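Local coordinates for fiber protein (Human adenovirus 16, PDB 3CNC) that forms the trimeric knob at the tip of the viral fiber, the part that probably attaches the virus to its cell-surface receptor CD46, at residues A[137-142]-A[184-189]. Residues are numbered along the deposited sequence; the frame is centred on the assembly and turned at random.
Sequences YPFITY and AYAMNF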
ATOM      1  N   TYR A 137     -17.487  -2.880  -7.475  1.00 54.41           N
ATOM      2  CA  TYR A 137     -17.692  -1.452  -7.664  1.00 54.41           C
ATOM      3  C   TYR A 137     -18.697  -1.277  -8.800  1.00 54.41           C
ATOM      4  O   TYR A 137     -18.327  -1.219  -9.967  1.00 54.41           O
ATOM      5  CB  TYR A 137     -16.354  -0.803  -8.001  1.00 36.55           C
ATOM      6  CG  TYR A 137     -15.195  -1.345  -7.173  1.00 36.55           C
ATOM      7  CD1 TYR A 137     -14.200  -2.136  -7.751  1.00 36.55           C
ATOM      8  CD2 TYR A 137     -15.104  -1.069  -5.815  1.00 36.55           C
ATOM      9  CE1 TYR A 137     -13.135  -2.632  -6.983  1.00 36.55           C
ATOM     10  CE2 TYR A 137     -14.057  -1.559  -5.038  1.00 36.55           C
ATOM     11  CZ  TYR A 137     -13.078  -2.334  -5.620  1.00 36.55           C
ATOM     12  OH  TYR A 137     -12.056  -2.808  -4.833  1.00 36.55           O
ATOM     13  N   PRO A 138     -19.991  -1.190  -8.463  1.00 45.98           N
ATOM     14  CA  PRO A 138     -21.068  -1.039  -9.450  1.00 45.98           C
ATOM     15  C   PRO A 138     -21.254   0.362 -10.000  1.00 45.98           C
ATOM     16  O   PRO A 138     -20.778   1.339  -9.430  1.00 45.98           O
ATOM     17  CB  PRO A 138     -22.327  -1.489  -8.687  1.00 50.74           C
ATOM     18  CG  PRO A 138     -21.808  -2.096  -7.379  1.00 50.74           C
ATOM     19  CD  PRO A 138     -20.551  -1.304  -7.107  1.00 50.74           C
ATOM     20  N   PHE A 139     -21.957   0.441 -11.125  1.00 50.13           N
ATOM     21  CA  PHE A 139     -22.275   1.717 -11.736  1.00 50.13           C
ATOM     22  C   PHE A 139     -23.596   2.227 -11.148  1.00 50.13           C
ATOM     23  O   PHE A 139     -24.443   1.431 -10.708  1.00 50.13           O
ATOM     24  CB  PHE A 139     -22.413   1.570 -13.252  1.00 52.42           C
ATOM     25  CG  PHE A 139     -21.094   1.547 -13.985  1.00 52.42           C
ATOM     26  CD1 PHE A 139     -20.488   0.341 -14.324  1.00 52.42           C
ATOM     27  CD2 PHE A 139     -20.469   2.741 -14.349  1.00 52.42           C
ATOM     28  CE1 PHE A 139     -19.278   0.322 -15.019  1.00 52.42           C
ATOM     29  CE2 PHE A 139     -19.261   2.733 -15.044  1.00 52.42           C
ATOM     30  CZ  PHE A 139     -18.664   1.521 -15.382  1.00 52.42           C
ATOM     31  N   ILE A 140     -23.757   3.549 -11.116  1.00 57.09           N
ATOM     32  CA  ILE A 140     -24.987   4.163 -10.612  1.00 57.09           C
ATOM     33  C   ILE A 140     -26.155   3.695 -11.473  1.00 57.09           C
ATOM     34  O   ILE A 140     -26.105   3.796 -12.702  1.00 57.09           O
ATOM     35  CB  ILE A 140     -24.929   5.688 -10.704  1.00 64.14           C
ATOM     36  CG1 ILE A 140     -23.947   6.229  -9.672  1.00 64.14           C
ATOM     37  CG2 ILE A 140     -26.328   6.267 -10.521  1.00 64.14           C
ATOM     38  CD1 ILE A 140     -23.689   7.699  -9.817  1.00 64.14           C
ATOM     39  N   THR A 141     -27.206   3.202 -10.829  1.00 64.97           N
ATOM     40  CA  THR A 141     -28.366   2.701 -11.550  1.00 64.97           C
ATOM     41  C   THR A 141     -29.627   3.558 -11.374  1.00 64.97           C
ATOM     42  O   THR A 141     -30.528   3.539 -12.225  1.00 64.97           O
ATOM     43  CB  THR A 141     -28.661   1.245 -11.138  1.00 75.09           C
ATOM     44  OG1 THR A 141     -29.687   0.715 -11.974  1.00 75.09           O
ATOM     45  CG2 THR A 141     -29.112   1.172  -9.698  1.00 75.09           C
ATOM     46  N   TYR A 142     -29.706   4.298 -10.273  1.00 76.24           N
ATOM     47  CA  TYR A 142     -30.860   5.160 -10.059  1.00 76.24           C
ATOM     48  C   TYR A 142     -30.476   6.560  -9.581  1.00 76.24           C
ATOM     49  O   TYR A 142     -29.381   6.784  -9.054  1.00 76.24           O
ATOM     50  CB  TYR A 142     -31.875   4.518  -9.096  1.00 62.50           C
ATOM     51  CG  TYR A 142     -31.337   4.117  -7.741  1.00 62.50           C
ATOM     52  CD1 TYR A 142     -30.725   2.884  -7.553  1.00 62.50           C
ATOM     53  CD2 TYR A 142     -31.450   4.972  -6.644  1.00 62.50           C
ATOM     54  CE1 TYR A 142     -30.237   2.504  -6.318  1.00 62.50           C
ATOM     55  CE2 TYR A 142     -30.964   4.596  -5.397  1.00 62.50           C
ATOM     56  CZ  TYR A 142     -30.358   3.359  -5.243  1.00 62.50           C
ATOM     57  OH  TYR A 142     -29.860   2.973  -4.017  1.00 62.50           O
ATOM     58  N   ALA A 184     -17.425   0.875 -20.682  1.00 54.93           N
ATOM     59  CA  ALA A 184     -17.680  -0.264 -19.799  1.00 54.93           C
ATOM     60  C   ALA A 184     -17.055  -0.113 -18.411  1.00 54.93           C
ATOM     61  O   ALA A 184     -17.539  -0.705 -17.438  1.00 54.93           O
ATOM     62  CB  ALA A 184     -17.174  -1.546 -20.456  1.00 60.44           C
ATOM     63  N   TYR A 185     -15.984   0.673 -18.309  1.00 51.51           N
ATOM     64  CA  TYR A 185     -15.319   0.865 -17.022  1.00 51.51           C
ATOM     65  C   TYR A 185     -14.830   2.275 -16.831  1.00 51.51           C
ATOM     66  O   TYR A 185     -14.594   2.992 -17.801  1.00 51.51           O
ATOM     67  CB  TYR A 185     -14.126  -0.075 -16.889  1.00 48.97           C
ATOM     68  CG  TYR A 185     -14.470  -1.503 -17.194  1.00 48.97           C
ATOM     69  CD1 TYR A 185     -14.359  -2.000 -18.491  1.00 48.97           C
ATOM     70  CD2 TYR A 185     -14.974  -2.340 -16.200  1.00 48.97           C
ATOM     71  CE1 TYR A 185     -14.746  -3.298 -18.791  1.00 48.97           C
ATOM     72  CE2 TYR A 185     -15.369  -3.643 -16.490  1.00 48.97           C
ATOM     73  CZ  TYR A 185     -15.253  -4.115 -17.785  1.00 48.97           C
ATOM     74  OH  TYR A 185     -15.647  -5.398 -18.076  1.00 48.97           O
ATOM     75  N   ALA A 186     -14.665   2.664 -15.573  1.00 47.57           N
ATOM     76  CA  ALA A 186     -14.182   3.995 -15.256  1.00 47.57           C
ATOM     77  C   ALA A 186     -13.220   3.950 -14.087  1.00 47.57           C
ATOM     78  O   ALA A 186     -13.386   3.154 -13.161  1.00 47.57           O
ATOM     79  CB  ALA A 186     -15.356   4.939 -14.926  1.00 28.22           C
ATOM     80  N   MET A 187     -12.226   4.830 -14.134  1.00 50.14           N
ATOM     81  CA  MET A 187     -11.230   4.942 -13.075  1.00 50.14           C
ATOM     82  C   MET A 187     -10.795   6.404 -13.008  1.00 50.14           C
ATOM     83  O   MET A 187     -10.092   6.881 -13.888  1.00 50.14           O
ATOM     84  CB  MET A 187     -10.037   4.037 -13.386  1.00 57.73           C
ATOM     85  CG  MET A 187      -9.001   3.964 -12.276  1.00 57.73           C
ATOM     86  SD  MET A 187      -7.863   2.577 -12.524  1.00 57.73           S
ATOM     87  CE  MET A 187      -6.566   3.343 -13.343  1.00 57.73           C
ATOM     88  N   ASN A 188     -11.219   7.119 -11.974  1.00 58.99           N
ATOM     89  CA  ASN A 188     -10.861   8.528 -11.848  1.00 58.99           C
ATOM     90  C   ASN A 188      -9.978   8.829 -10.657  1.00 58.99           C
ATOM     91  O   ASN A 188     -10.155   8.268  -9.573  1.00 58.99           O
ATOM     92  CB  ASN A 188     -12.116   9.403 -11.759  1.00 52.81           C
ATOM     93  CG  ASN A 188     -12.998   9.261 -12.971  1.00 52.81           C
ATOM     94  OD1 ASN A 188     -12.553   8.797 -14.018  1.00 52.81           O
ATOM     95  ND2 ASN A 188     -14.254   9.668 -12.846  1.00 52.81           N
ATOM     96  N   PHE A 189      -9.020   9.721 -10.870  1.00 52.46           N
ATOM     97  CA  PHE A 189      -8.121  10.122  -9.808  1.00 52.46           C
ATOM     98  C   PHE A 189      -8.185  11.632  -9.685  1.00 52.46           C
ATOM     99  O   PHE A 189      -8.329  12.339 -10.687  1.00 52.46           O
ATOM    100  CB  PHE A 189      -6.676   9.743 -10.127  1.00 42.81           C
ATOM    101  CG  PHE A 189      -6.469   8.295 -10.410  1.00 42.81           C
ATOM    102  CD1 PHE A 189      -6.721   7.780 -11.672  1.00 42.81           C
ATOM    103  CD2 PHE A 189      -5.998   7.444  -9.414  1.00 42.81           C
ATOM    104  CE1 PHE A 189      -6.504   6.434 -11.950  1.00 42.81           C
ATOM    105  CE2 PHE A 189      -5.772   6.089  -9.673  1.00 42.81           C
ATOM    106  CZ  PHE A 189      -6.024   5.580 -10.939  1.00 42.81           C
TER
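F139 meets the backbone of A184 and Y185 with one edge of its ring, and this side chain supplies all the direct contact between the two segments, while polar bonds made through N175 add to the tethering. The ring's leading edge is CE1 and CZ. A184 O lies 3.2 Å from both CE1 and CZ of F139, near the ring plane, so the carbonyl oxygen faces the weakly positive C-H rim rather than the pi cloud. Beside it, CZ of F139 comes to 3.8 Å from CA of Y185, again within the ring plane. With chi1 at -80°, CG stands opposite the carbonyl carbon of F139, and the ring reaches out from the loop toward the strand.

Packing slackens one atom further round the rim, where CE2 of F139 is 4.5 Å from CB of A186. No hydrogen bond spans the two segments, which together bury just 109 Å². Beyond F139 the loop departs from the strand, and T141 and Y142 are exposed.

In the antiparallel beta-sandwich of the adenovirus fiber knob, the contact joins the long loop between strands 118-119 and 151-159 to one of the sheets. A classic beta bulge sets A184 and Y185 together across from F94 of strand 85-94, outermost in this chain's sheet. On the opposite flank of 185-194 runs strand 165-174. Just past its end, N175 OD1 accepts a hydrogen bond from A186 N, while ND2 donates one to Y137 O. Y137 OH also bonds to Y67 OH of a second subunit, placing this loop beside the trimer interface, while M187 and F189 pack inward on strand 51-60 of the other sheet.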